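Long-range contacts in glucosamine-6-phosphate deaminase (Bacillus subtilis, PDB 2BKX), which belongs to the glucosamine-6-phosphate isomerase/6-phosphogluconolactonase family, has a Rossmann-like alpha/beta fold and binds fructose-6-phosphate at the C-terminal ends of its parallel strands: residues D127-G132 and Q185-S190; S190-L195 and H226-V231; L32-G37 and I61-L66; L131-N136 and F218-L223. All coordinates share one frame; numbering follows the deposited sequence.

In the fold
Interaction 3 comes first along the chain: it closes the stretch that carries helix 41-53 and pairs strand 31-34 with strand 62-69. Interaction 1 then brings helix 184-188 back over strand 128-131, the other neighbour of strand 31-34 in the sheet. Interaction 2 starts at Ser-190, where interaction 1 ends, and runs strand 193-197, which borders 128-131, alongside strand 229-234. Interaction 4 sets out from the same Leu-131 and Gly-132 as interaction 1 and crosses interaction 2, since 218-223 falls between 190-195 and 226-231 while 131-136 comes before both. Together they join five strands of one sheet to the helix and loops on its flank; interactions 1, 3 and 4 all touch fructose-6-phosphate.

Interaction 1: residues D127-G132 and Q185-S190; sequences DIQLLG and QTILSS. With F6R (fructose -6-phosphate), chain C.
Strand 128-131 passes beside the helix at 185-188, and the two backbones come nearest where Asp-127 meets Ser-190, their CA atoms 6.0 Å apart. No direct hydrogen bond spans this contact, which rests on side-chain packing and a single water. Nearer the bound ligand, the CD1 methyl of Leu-131 meets the CG2 branch of Ile-187 at 4.0 Å, while its CD2 lies near both CG2 and CD1 of the isoleucine. Two branched aliphatic residues suit this buried spot. At the other end Ser-190 is small enough to sit close to the strand, its OG 3.6 Å from Gln-129 CB; that hydroxyl is engaged by Thr-126 and by the carbonyl of Arg-192. The Gln-129 chain starts with CG anti to the backbone N (chi1 176°) and then bends at chi2, which folds the amide back over its own strand: NE2 donates to Leu-130 O at 2.9 Å, nearly straight at 172° and in the amide plane. The amide is thereby held from turning, and OE1 accepts from a water (2.8 Å) that also donates to Thr-186 O on the helix. A glutamine fits because both ends of its buried amide find partners. After Leu-131 the chain reaches Gly-132, whose CA lies 3.2 Å from O4 of fructose-6-phosphate; a helix-covered parallel strand leading at its C-terminal end into a ligand pocket is characteristic of Rossmann-like folds.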
loop_
_atom_site.group_PDB
_atom_site.type_symbol
_atom_site.label_atom_id
_atom_site.label_comp_id
_atom_site.label_asym_id
_atom_site.label_seq_id
_atom_site.Cartn_x
_atom_site.Cartn_y
_atom_site.Cartn_z
ATOM N N ASP A 127 -10.433 7.276 3.071
ATOM C CA ASP A 127 -11.035 6.886 4.320
ATOM C C ASP A 127 -10.166 5.903 5.111
ATOM O O ASP A 127 -10.177 5.867 6.346
ATOM C CB ASP A 127 -12.435 6.317 4.104
ATOM C CG ASP A 127 -13.397 7.385 3.671
ATOM O OD1 ASP A 127 -13.796 8.150 4.564
ATOM O OD2 ASP A 127 -13.689 7.515 2.435
ATOM N N ILE A 128 -9.465 5.036 4.371
ATOM C CA ILE A 128 -8.449 4.188 4.973
ATOM C C ILE A 128 -7.337 4.024 3.953
ATOM O O ILE A 128 -7.621 4.008 2.761
ATOM C CB ILE A 128 -8.987 2.810 5.409
ATOM C CG1 ILE A 128 -7.987 2.073 6.316
ATOM C CG2 ILE A 128 -9.402 1.977 4.186
ATOM C CD1 ILE A 128 -8.607 0.827 6.941
ATOM N N GLN A 129 -6.096 3.902 4.427
ATOM C CA GLN A 129 -4.962 3.673 3.524
ATOM C C GLN A 129 -4.229 2.444 4.040
ATOM O O GLN A 129 -3.661 2.468 5.137
ATOM C CB GLN A 129 -4.029 4.877 3.482
ATOM C CG GLN A 129 -2.786 4.656 2.638
ATOM C CD GLN A 129 -3.089 4.494 1.174
ATOM O OE1 GLN A 129 -3.514 5.459 0.534
ATOM N NE2 GLN A 129 -2.826 3.309 0.607
ATOM N N LEU A 130 -4.257 1.362 3.243
ATOM C CA LEU A 130 -3.446 0.189 3.483
ATOM C C LEU A 130 -1.994 0.449 3.038
ATOM O O LEU A 130 -1.746 1.042 1.991
ATOM C CB LEU A 130 -4.009 -1.011 2.721
ATOM C CG LEU A 130 -5.387 -1.621 2.936
ATOM C CD1 LEU A 130 -5.544 -2.936 2.135
ATOM C CD2 LEU A 130 -5.611 -1.829 4.348
ATOM N N LEU A 131 -1.048 0.008 3.860
ATOM C CA LEU A 131 0.363 0.141 3.573
ATOM C C LEU A 131 1.063 -1.169 3.870
ATOM O O LEU A 131 0.637 -1.948 4.723
ATOM C CB LEU A 131 1.030 1.180 4.498
ATOM C CG LEU A 131 0.581 2.581 4.409
ATOM C CD1 LEU A 131 1.295 3.448 5.458
ATOM C CD2 LEU A 131 0.797 3.164 3.011
ATOM N N GLY A 132 2.145 -1.387 3.158
ATOM C CA GLY A 132 3.191 -2.310 3.627
ATOM C C GLY A 132 4.427 -1.507 4.003
ATOM O O GLY A 132 4.384 -0.267 4.031
ATOM N N GLN A 185 3.064 12.911 2.404
ATOM C CA GLN A 185 1.948 13.738 2.806
ATOM C C GLN A 185 0.632 13.207 2.228
ATOM O O GLN A 185 -0.423 13.260 2.867
ATOM C CB GLN A 185 2.159 15.200 2.412
ATOM C CG GLN A 185 1.018 16.093 2.791
ATOM C CD GLN A 185 0.809 16.195 4.260
ATOM O OE1 GLN A 185 1.627 16.761 4.948
ATOM N NE2 GLN A 185 -0.317 15.679 4.747
ATOM N N THR A 186 0.682 12.668 1.015
ATOM C CA THR A 186 -0.504 12.053 0.417
ATOM C C THR A 186 -1.045 10.922 1.318
ATOM O O THR A 186 -2.256 10.776 1.562
ATOM C CB THR A 186 -0.189 11.457 -0.983
ATOM O OG1 THR A 186 0.711 12.313 -1.701
ATOM C CG2 THR A 186 -1.459 11.263 -1.762
ATOM N N ILE A 187 -0.118 10.110 1.816
ATOM C CA ILE A 187 -0.469 9.005 2.731
ATOM C C ILE A 187 -1.005 9.521 4.086
ATOM O O ILE A 187 -2.046 9.070 4.594
ATOM C CB ILE A 187 0.750 8.093 2.916
ATOM C CG1 ILE A 187 1.071 7.371 1.595
ATOM C CG2 ILE A 187 0.585 7.122 4.127
ATOM C CD1 ILE A 187 2.446 6.716 1.572
ATOM N N LEU A 188 -0.319 10.519 4.645
ATOM C CA LEU A 188 -0.682 11.066 5.951
ATOM C C LEU A 188 -2.030 11.764 5.939
ATOM O O LEU A 188 -2.645 11.922 6.987
ATOM C CB LEU A 188 0.370 12.034 6.450
ATOM C CG LEU A 188 1.665 11.414 6.921
ATOM C CD1 LEU A 188 2.676 12.496 7.226
ATOM C CD2 LEU A 188 1.475 10.495 8.141
ATOM N N SER A 189 -2.504 12.200 4.770
ATOM C CA SER A 189 -3.829 12.805 4.667
ATOM C C SER A 189 -4.982 11.825 4.818
ATOM O O SER A 189 -6.125 12.248 4.939
ATOM C CB SER A 189 -3.918 13.564 3.359
ATOM O OG SER A 189 -3.031 14.675 3.404
ATOM N N SER A 190 -4.701 10.527 4.834
ATOM C CA SER A 190 -5.747 9.549 5.019
ATOM C C SER A 190 -6.399 9.744 6.373
ATOM O O SER A 190 -5.724 10.104 7.358
ATOM C CB SER A 190 -5.195 8.151 4.986
ATOM O OG SER A 190 -6.255 7.197 5.039
HETATM C C1 F6R C . 2.868 -1.428 -1.933
HETATM C C2 F6R C . 4.056 -0.523 -1.672
HETATM C C3 F6R C . 5.398 -0.964 -1.074
HETATM C C4 F6R C . 5.348 -2.343 -0.386
HETATM C C5 F6R C . 6.672 -2.763 0.233
HETATM C C6 F6R C . 6.585 -4.154 0.852
HETATM O O1 F6R C . 1.929 -0.837 -2.851
HETATM O O2 F6R C . 3.900 0.653 -1.918
HETATM O O3 F6R C . 5.765 -0.039 -0.065
HETATM O O4 F6R C . 4.350 -2.298 0.627
HETATM O O5 F6R C . 7.739 -2.704 -0.706
HETATM O O6 F6R C . 6.376 -5.108 -0.200
HETATM P P F6R C . 6.007 -6.613 0.180
HETATM O O1P F6R C . 4.617 -6.583 0.755
HETATM O O2P F6R C . 7.011 -7.037 1.218
HETATM O O3P F6R C . 6.074 -7.404 -1.086
HETATM O O HOH W 1 -4.027 8.000 1.520
#

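Interaction 2: residues S190-L195 and H226-V231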
loop_
_atom_site.group_PDB
_atom_site.type_symbol
_atom_site.label_atom_id
_atom_site.label_comp_id
_atom_site.label_asym_id
_atom_site.label_seq_id
_atom_site.Cartn_x
_atom_site.Cartn_y
_atom_site.Cartn_z
ATOM N N SER A 190 -4.701 10.527 4.834
ATOM C CA SER A 190 -5.747 9.549 5.019
ATOM C C SER A 190 -6.399 9.744 6.373
ATOM O O SER A 190 -5.724 10.104 7.358
ATOM C CB SER A 190 -5.195 8.151 4.986
ATOM O OG SER A 190 -6.255 7.197 5.039
ATOM N N LYS A 191 -7.663 9.395 6.469
ATOM C CA LYS A 191 -8.324 9.431 7.768
ATOM C C LYS A 191 -7.777 8.333 8.710
ATOM O O LYS A 191 -7.767 8.495 9.914
ATOM C CB LYS A 191 -9.832 9.245 7.579
ATOM C CG LYS A 191 -10.581 10.466 7.083
ATOM C CD LYS A 191 -12.124 10.189 7.069
ATOM C CE LYS A 191 -12.991 11.439 7.314
ATOM N NZ LYS A 191 -14.467 11.155 6.986
ATOM N N ARG A 192 -7.362 7.214 8.153
ATOM C CA ARG A 192 -7.011 6.035 8.932
ATOM C C ARG A 192 -5.960 5.251 8.170
ATOM O O ARG A 192 -6.129 5.045 6.968
ATOM C CB ARG A 192 -8.234 5.134 9.141
ATOM C CG ARG A 192 -8.002 3.994 10.046
ATOM C CD ARG A 192 -9.231 3.165 10.286
ATOM N NE ARG A 192 -8.895 2.107 11.243
ATOM C CZ ARG A 192 -9.753 1.218 11.704
ATOM N NH1 ARG A 192 -10.997 1.210 11.283
ATOM N NH2 ARG A 192 -9.341 0.326 12.584
ATOM N N ILE A 193 -4.910 4.819 8.872
ATOM C CA ILE A 193 -3.850 4.048 8.243
ATOM C C ILE A 193 -3.818 2.641 8.818
ATOM O O ILE A 193 -3.945 2.474 10.026
ATOM C CB ILE A 193 -2.489 4.767 8.371
ATOM C CG1 ILE A 193 -2.540 6.066 7.472
ATOM C CG2 ILE A 193 -1.320 3.881 7.914
ATOM C CD1 ILE A 193 -1.466 7.009 7.619
ATOM N N LEU A 194 -3.663 1.656 7.940
ATOM C CA LEU A 194 -3.539 0.253 8.328
ATOM C C LEU A 194 -2.245 -0.273 7.691
ATOM O O LEU A 194 -2.193 -0.457 6.477
ATOM C CB LEU A 194 -4.768 -0.538 7.851
ATOM C CG LEU A 194 -4.711 -2.040 8.102
ATOM C CD1 LEU A 194 -4.496 -2.341 9.564
ATOM C CD2 LEU A 194 -5.972 -2.744 7.537
ATOM N N LEU A 195 -1.218 -0.443 8.527
ATOM C CA LEU A 195 0.104 -0.897 8.110
ATOM C C LEU A 195 0.221 -2.382 8.436
ATOM O O LEU A 195 0.051 -2.797 9.578
ATOM C CB LEU A 195 1.205 -0.070 8.783
ATOM C CG LEU A 195 2.633 -0.555 8.595
ATOM C CD1 LEU A 195 3.051 -0.550 7.150
ATOM C CD2 LEU A 195 3.559 0.304 9.419
ATOM N N HIS A 226 0.693 10.589 12.827
ATOM C CA HIS A 226 -0.704 10.423 12.430
ATOM C C HIS A 226 -1.550 9.980 13.632
ATOM O O HIS A 226 -1.078 9.267 14.513
ATOM C CB HIS A 226 -0.740 9.378 11.308
ATOM C CG HIS A 226 -2.060 9.248 10.639
ATOM N ND1 HIS A 226 -2.373 9.784 9.406
ATOM C CD2 HIS A 226 -3.162 8.588 11.052
ATOM C CE1 HIS A 226 -3.638 9.497 9.124
ATOM N NE2 HIS A 226 -4.133 8.778 10.115
ATOM N N SER A 227 -2.809 10.390 13.631
ATOM C CA SER A 227 -3.701 10.170 14.764
ATOM C C SER A 227 -4.443 8.856 14.796
ATOM O O SER A 227 -5.144 8.542 15.760
ATOM C CB SER A 227 -4.705 11.327 14.856
ATOM O OG SER A 227 -4.061 12.596 14.874
ATOM N N ASP A 228 -4.383 8.106 13.712
ATOM C CA ASP A 228 -5.150 6.836 13.648
ATOM C C ASP A 228 -4.423 5.811 12.776
ATOM O O ASP A 228 -4.767 5.592 11.611
ATOM C CB ASP A 228 -6.579 7.067 13.160
ATOM C CG ASP A 228 -7.465 5.823 13.321
ATOM O OD1 ASP A 228 -6.950 4.790 13.743
ATOM O OD2 ASP A 228 -8.691 5.906 13.033
ATOM N N VAL A 229 -3.396 5.214 13.362
ATOM C CA VAL A 229 -2.571 4.213 12.705
ATOM C C VAL A 229 -2.686 2.901 13.444
ATOM O O VAL A 229 -2.444 2.838 14.651
ATOM C CB VAL A 229 -1.086 4.627 12.681
ATOM C CG1 VAL A 229 -0.234 3.579 11.992
ATOM C CG2 VAL A 229 -0.917 5.959 11.997
ATOM N N THR A 230 -3.011 1.830 12.714
ATOM C CA THR A 230 -3.007 0.490 13.259
ATOM C C THR A 230 -1.922 -0.266 12.509
ATOM O O THR A 230 -1.865 -0.235 11.294
ATOM C CB THR A 230 -4.352 -0.168 13.060
ATOM O OG1 THR A 230 -5.336 0.579 13.760
ATOM C CG2 THR A 230 -4.401 -1.628 13.513
ATOM N N VAL A 231 -1.091 -0.989 13.249
ATOM C CA VAL A 231 0.016 -1.759 12.679
ATOM C C VAL A 231 -0.178 -3.212 13.075
ATOM O O VAL A 231 -0.174 -3.536 14.276
ATOM C CB VAL A 231 1.407 -1.269 13.171
ATOM C CG1 VAL A 231 2.485 -2.019 12.445
ATOM C CG2 VAL A 231 1.567 0.232 13.052
HETATM O O HOH W 2 -9.695 8.188 11.821
HETATM O O HOH W 3 -6.050 2.673 12.153
HETATM O O HOH W 4 -7.679 -0.155 14.821
#
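The CD1 methyl of Ile-193 sits over one face of the His-226 imidazole, 3.6 Å from the ring centroid and 20° off its normal, a CH-pi contact displaced toward ND1. With CG1 anti to the carbonyl carbon (chi1 -69°), the isoleucine reaches the ring, whose ND1 is weakly bonded to Leu-188 O. On the opposite side of the sheet Arg-192 runs extended across Asp-228: its CG lies 3.6 Å from OD2, and the guanidinium and carboxylate planes are 23° apart. The charges probably attract, but no N-H points at the acid; a water that accepts from Arg-192 NE at 3.0 Å links them, and is also hydrogen-bonded to Thr-230 OG1. Both residues, partly exposed, suit the point where the strands begin. The strands form a beta-alpha-beta crossover through helix 203-211, paired in parallel by hydrogen bonds from Ile-193 N to Asp-228 O, Thr-230 N to Ile-193 O and Leu-195 N to Thr-230 O. Further along, Leu-195 and Val-231 lie side by side on the face of Ile-193, CD2 4.0 Å from CG1. Leu-194 turns to the other face, where it crosses Thr-230, CD1 4.0 Å from CG2, and itself packs on helix 9-26.

Interaction 3: residues L32-G37 and I61-L66; sequences LGLATG and ITTVNL. With F6R (fructose -6-phosphate), chain C.
Ala-35 and Leu-66 meet through CB and CD1, 3.9 Å apart, beside the C1 end of fructose-6-phosphate. Leu-66 CD1 lies 3.6 Å from the ligand's O2, so this methyl forms part of the pocket wall. Within these segments the hydrogen bond to the ligand comes from the backbone: Thr-36 N donates to ligand O1 at 2.9 Å and 166°. Gly-37, next in line, has a phi of 93° and brings its CA to the phosphate; glycine suits a place where a side chain would strike both the preceding carbonyl and the phosphate. Behind this shell Leu-66 N is hydrogen-bonded to Leu-34 O (3.1 Å), extending the pairing up to the pocket. The segments, strands of a beta-alpha-beta unit joined through helix 41-53, run parallel with a 31° twist; Leu-32 N, Val-64 N and Leu-34 N supply the remaining rungs. Asn-65 packs its amide against segment 32-37: OD1 is 3.7 Å from Thr-36 CG2, the side chains crossing near a right angle, while ND2 lies against Leu-34 CB. Next along the same face Leu-34 CD1 touches the Thr-63 methyl CG2 at 3.7 Å. That methyl is turned to the leucine because Thr-63 OG1 occupies the crowded position between N and the carbonyl carbon, hydrogen-bonded to His-99. Farthest from the ligand, Leu-32 CD1 meets Ile-61 CD1 at 3.8 Å, and Ile-24 of helix 9-26 touches both.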
loop_
_atom_site.group_PDB
_atom_site.type_symbol
_atom_site.label_atom_id
_atom_site.label_comp_id
_atom_site.label_asym_id
_atom_site.label_seq_id
_atom_site.Cartn_x
_atom_site.Cartn_y
_atom_site.Cartn_z
ATOM N N LEU A 32 -10.886 3.902 -0.625
ATOM C CA LEU A 32 -9.890 3.039 -0.017
ATOM C C LEU A 32 -8.564 3.261 -0.709
ATOM O O LEU A 32 -8.462 3.138 -1.931
ATOM C CB LEU A 32 -10.250 1.545 -0.183
ATOM C CG LEU A 32 -11.678 1.104 0.134
ATOM C CD1 LEU A 32 -11.782 -0.382 -0.173
ATOM C CD2 LEU A 32 -12.049 1.435 1.567
ATOM N N GLY A 33 -7.528 3.506 0.079
ATOM C CA GLY A 33 -6.169 3.505 -0.421
ATOM C C GLY A 33 -5.611 2.115 -0.321
ATOM O O GLY A 33 -5.693 1.525 0.756
ATOM N N LEU A 34 -5.041 1.588 -1.416
ATOM C CA LEU A 34 -4.674 0.186 -1.484
ATOM C C LEU A 34 -3.198 0.036 -1.847
ATOM O O LEU A 34 -2.569 0.951 -2.370
ATOM C CB LEU A 34 -5.564 -0.539 -2.505
ATOM C CG LEU A 34 -7.054 -0.557 -2.111
ATOM C CD1 LEU A 34 -7.820 -1.271 -3.232
ATOM C CD2 LEU A 34 -7.310 -1.240 -0.774
ATOM N N ALA A 35 -2.687 -1.153 -1.550
ATOM C CA ALA A 35 -1.283 -1.501 -1.704
ATOM C C ALA A 35 -1.130 -2.820 -2.452
ATOM O O ALA A 35 -2.031 -3.666 -2.441
ATOM C CB ALA A 35 -0.654 -1.666 -0.334
ATOM N N THR A 36 0.007 -2.995 -3.116
ATOM C CA THR A 36 0.356 -4.253 -3.750
ATOM C C THR A 36 1.473 -4.926 -2.958
ATOM O O THR A 36 1.703 -4.593 -1.788
ATOM C CB THR A 36 0.726 -4.057 -5.200
ATOM O OG1 THR A 36 1.908 -3.246 -5.226
ATOM C CG2 THR A 36 -0.381 -3.399 -5.994
ATOM N N GLY A 37 2.141 -5.883 -3.584
ATOM C CA GLY A 37 3.181 -6.655 -2.912
ATOM C C GLY A 37 2.690 -7.950 -2.275
ATOM O O GLY A 37 1.531 -8.333 -2.360
ATOM N N ILE A 61 -17.763 1.762 -3.760
ATOM C CA ILE A 61 -16.417 2.119 -3.329
ATOM C C ILE A 61 -15.632 2.767 -4.451
ATOM O O ILE A 61 -15.906 2.556 -5.636
ATOM C CB ILE A 61 -15.594 0.933 -2.729
ATOM C CG1 ILE A 61 -15.066 -0.056 -3.787
ATOM C CG2 ILE A 61 -16.354 0.250 -1.593
ATOM C CD1 ILE A 61 -13.974 -0.984 -3.261
ATOM N N THR A 62 -14.695 3.598 -4.038
ATOM C CA THR A 62 -13.640 4.122 -4.902
ATOM C C THR A 62 -12.322 3.676 -4.324
ATOM O O THR A 62 -12.195 3.619 -3.116
ATOM C CB THR A 62 -13.692 5.671 -4.942
ATOM O OG1 THR A 62 -14.973 6.068 -5.470
ATOM C CG2 THR A 62 -12.579 6.252 -5.756
ATOM N N THR A 63 -11.337 3.382 -5.181
ATOM C CA THR A 63 -9.997 3.063 -4.669
ATOM C C THR A 63 -8.911 3.857 -5.352
ATOM O O THR A 63 -9.031 4.210 -6.545
ATOM C CB THR A 63 -9.700 1.552 -4.787
ATOM O OG1 THR A 63 -9.556 1.153 -6.151
ATOM C CG2 THR A 63 -10.809 0.726 -4.173
ATOM N N VAL A 64 -7.838 4.111 -4.584
ATOM C CA VAL A 64 -6.621 4.725 -5.113
ATOM C C VAL A 64 -5.451 3.857 -4.639
ATOM O O VAL A 64 -5.379 3.464 -3.465
ATOM C CB VAL A 64 -6.425 6.199 -4.691
ATOM C CG1 VAL A 64 -7.501 7.038 -5.331
ATOM C CG2 VAL A 64 -6.480 6.388 -3.207
ATOM N N ASN A 65 -4.550 3.534 -5.564
ATOM C CA ASN A 65 -3.390 2.743 -5.221
ATOM C C ASN A 65 -2.175 3.627 -4.948
ATOM O O ASN A 65 -2.039 4.726 -5.496
ATOM C CB ASN A 65 -3.067 1.720 -6.316
ATOM C CG ASN A 65 -3.577 0.352 -5.984
ATOM O OD1 ASN A 65 -2.774 -0.567 -5.606
ATOM N ND2 ASN A 65 -4.860 0.190 -6.040
ATOM N N LEU A 66 -1.276 3.114 -4.124
ATOM C CA LEU A 66 -0.060 3.824 -3.763
ATOM C C LEU A 66 0.848 4.117 -4.923
ATOM O O LEU A 66 1.465 5.180 -4.992
ATOM C CB LEU A 66 0.738 3.019 -2.728
ATOM C CG LEU A 66 0.193 2.962 -1.321
ATOM C CD1 LEU A 66 0.877 1.874 -0.500
ATOM C CD2 LEU A 66 0.379 4.290 -0.621
HETATM C C1 F6R C . 2.868 -1.428 -1.933
HETATM C C2 F6R C . 4.056 -0.523 -1.672
HETATM C C3 F6R C . 5.398 -0.964 -1.074
HETATM C C4 F6R C . 5.348 -2.343 -0.386
HETATM C C5 F6R C . 6.672 -2.763 0.233
HETATM C C6 F6R C . 6.585 -4.154 0.852
HETATM O O1 F6R C . 1.929 -0.837 -2.851
HETATM O O2 F6R C . 3.900 0.653 -1.918
HETATM O O3 F6R C . 5.765 -0.039 -0.065
HETATM O O4 F6R C . 4.350 -2.298 0.627
HETATM O O5 F6R C . 7.739 -2.704 -0.706
HETATM O O6 F6R C . 6.376 -5.108 -0.200
HETATM P P F6R C . 6.007 -6.613 0.180
HETATM O O1P F6R C . 4.617 -6.583 0.755
HETATM O O2P F6R C . 7.011 -7.037 1.218
HETATM O O3P F6R C . 6.074 -7.404 -1.086
#

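Interaction 4: residues L131-N136 and F218-L223. With F6R (fructose -6-phosphate), chain C.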
loop_
_atom_site.group_PDB
_atom_site.type_symbol
_atom_site.label_atom_id
_atom_site.label_comp_id
_atom_site.label_asym_id
_atom_site.label_seq_id
_atom_site.Cartn_x
_atom_site.Cartn_y
_atom_site.Cartn_z
ATOM N N LEU A 131 -1.048 0.008 3.860
ATOM C CA LEU A 131 0.363 0.141 3.573
ATOM C C LEU A 131 1.063 -1.169 3.870
ATOM O O LEU A 131 0.637 -1.948 4.723
ATOM C CB LEU A 131 1.030 1.180 4.498
ATOM C CG LEU A 131 0.581 2.581 4.409
ATOM C CD1 LEU A 131 1.295 3.448 5.458
ATOM C CD2 LEU A 131 0.797 3.164 3.011
ATOM N N GLY A 132 2.145 -1.387 3.158
ATOM C CA GLY A 132 3.191 -2.310 3.627
ATOM C C GLY A 132 4.427 -1.507 4.003
ATOM O O GLY A 132 4.384 -0.267 4.031
ATOM N N ILE A 133 5.519 -2.188 4.317
ATOM C CA ILE A 133 6.770 -1.529 4.690
ATOM C C ILE A 133 7.912 -2.186 3.955
ATOM O O ILE A 133 7.985 -3.405 3.871
ATOM C CB ILE A 133 7.002 -1.544 6.227
ATOM C CG1 ILE A 133 8.063 -0.550 6.639
ATOM C CG2 ILE A 133 7.295 -2.932 6.760
ATOM C CD1 ILE A 133 8.126 -0.260 8.136
ATOM N N GLY A 134 8.799 -1.374 3.424
ATOM C CA GLY A 134 9.987 -1.917 2.817
ATOM C C GLY A 134 10.941 -2.429 3.867
ATOM O O GLY A 134 10.886 -2.039 5.047
ATOM N N ARG A 135 11.912 -3.205 3.408
ATOM C CA ARG A 135 12.943 -3.681 4.291
ATOM C C ARG A 135 13.692 -2.509 4.909
ATOM O O ARG A 135 14.213 -2.621 6.028
ATOM C CB ARG A 135 13.928 -4.610 3.543
ATOM C CG ARG A 135 13.319 -5.878 3.030
ATOM C CD ARG A 135 14.320 -6.635 2.137
ATOM N NE ARG A 135 13.688 -7.832 1.591
ATOM C CZ ARG A 135 14.244 -8.712 0.762
ATOM N NH1 ARG A 135 13.526 -9.747 0.351
ATOM N NH2 ARG A 135 15.502 -8.582 0.353
ATOM N N ASN A 136 13.754 -1.391 4.177
ATOM C CA ASN A 136 14.399 -0.169 4.588
ATOM C C ASN A 136 13.456 0.888 5.181
ATOM O O ASN A 136 13.824 2.050 5.327
ATOM C CB ASN A 136 15.145 0.473 3.400
ATOM C CG ASN A 136 14.221 0.873 2.271
ATOM O OD1 ASN A 136 13.002 0.704 2.365
ATOM N ND2 ASN A 136 14.788 1.419 1.204
ATOM N N PHE A 218 14.072 6.951 7.809
ATOM C CA PHE A 218 13.185 5.789 7.962
ATOM C C PHE A 218 11.739 6.231 7.682
ATOM O O PHE A 218 11.024 6.707 8.584
ATOM C CB PHE A 218 13.318 5.213 9.362
ATOM C CG PHE A 218 12.724 3.865 9.509
ATOM C CD1 PHE A 218 13.344 2.765 8.979
ATOM C CD2 PHE A 218 11.507 3.710 10.174
ATOM C CE1 PHE A 218 12.778 1.523 9.100
ATOM C CE2 PHE A 218 10.907 2.488 10.268
ATOM C CZ PHE A 218 11.518 1.397 9.725
ATOM N N PRO A 219 11.317 6.182 6.401
ATOM C CA PRO A 219 10.064 6.810 5.983
ATOM C C PRO A 219 8.842 6.460 6.821
ATOM O O PRO A 219 8.017 7.315 7.110
ATOM C CB PRO A 219 9.933 6.374 4.508
ATOM C CG PRO A 219 11.351 6.204 4.055
ATOM C CD PRO A 219 12.102 5.707 5.233
ATOM N N ALA A 220 8.732 5.199 7.223
ATOM C CA ALA A 220 7.556 4.761 7.973
ATOM C C ALA A 220 7.432 5.498 9.331
ATOM O O ALA A 220 6.379 5.495 9.940
ATOM C CB ALA A 220 7.595 3.272 8.214
ATOM N N SER A 221 8.521 6.087 9.805
ATOM C CA SER A 221 8.481 6.836 11.049
ATOM C C SER A 221 7.581 8.049 10.978
ATOM O O SER A 221 7.141 8.545 12.017
ATOM C CB SER A 221 9.892 7.247 11.491
ATOM O OG SER A 221 10.422 8.309 10.750
ATOM N N ALA A 222 7.260 8.522 9.768
ATOM C CA ALA A 222 6.271 9.568 9.603
ATOM C C ALA A 222 4.932 9.183 10.229
ATOM O O ALA A 222 4.120 10.025 10.619
ATOM C CB ALA A 222 6.071 9.883 8.137
ATOM N N LEU A 223 4.651 7.895 10.298
ATOM C CA LEU A 223 3.379 7.433 10.839
ATOM C C LEU A 223 3.218 7.733 12.327
ATOM O O LEU A 223 2.101 7.716 12.844
ATOM C CB LEU A 223 3.251 5.930 10.608
ATOM C CG LEU A 223 3.212 5.524 9.125
ATOM C CD1 LEU A 223 3.142 4.027 8.989
ATOM C CD2 LEU A 223 2.080 6.200 8.339
HETATM C C1 F6R C . 2.868 -1.428 -1.933
HETATM C C2 F6R C . 4.056 -0.523 -1.672
HETATM C C3 F6R C . 5.398 -0.964 -1.074
HETATM C C4 F6R C . 5.348 -2.343 -0.386
HETATM C C5 F6R C . 6.672 -2.763 0.233
HETATM C C6 F6R C . 6.585 -4.154 0.852
HETATM O O1 F6R C . 1.929 -0.837 -2.851
HETATM O O2 F6R C . 3.900 0.653 -1.918
HETATM O O3 F6R C . 5.765 -0.039 -0.065
HETATM O O4 F6R C . 4.350 -2.298 0.627
HETATM O O5 F6R C . 7.739 -2.704 -0.706
HETATM O O6 F6R C . 6.376 -5.108 -0.200
HETATM P P F6R C . 6.007 -6.613 0.180
HETATM O O1P F6R C . 4.617 -6.583 0.755
HETATM O O2P F6R C . 7.011 -7.037 1.218
HETATM O O3P F6R C . 6.074 -7.404 -1.086
#
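Ile-133 sends its CD1 methyl toward the 3-10 turn at 219-223, where it meets Ala-220 CB at 3.6 Å and Phe-218 CZ at 4.1 Å. Its CG1 stands anti to the backbone N (chi1 -164°), with chi2 also extended, which carries the longer branch across to the other loop; the small Ala-220 lets it come close. The Phe-218 ring crosses the isoleucine at about a right angle. Phe-218 CG is likewise opposite its own N (chi1 -166°), which brings the ring to the other loop, CD1 3.8 Å from Asn-136 O. The ring also packs on helix 203-211, a place for a large flat apolar group. Deeper in, Leu-223 and Leu-131 reach toward each other tip to tip, their CD1 methyls 4.0 Å apart. The turn itself is kept tight by Phe-218 O, which accepts from both Ser-221 OG (2.8 Å) and Ser-221 N. Across from it, Asn-136 folds OD1 onto His-138 N in an Asx turn and bonds ND2 to Glu-143, which fixes the amide's rotation. The outcome is a pocket wall: Ile-133 turns its apolar side chain into the core, while its carbonyl O accepts from Lys-202 and lies 3.4 Å from C6 of fructose-6-phosphate, as befits a loop following a parallel strand in a Rossmann-like binding site.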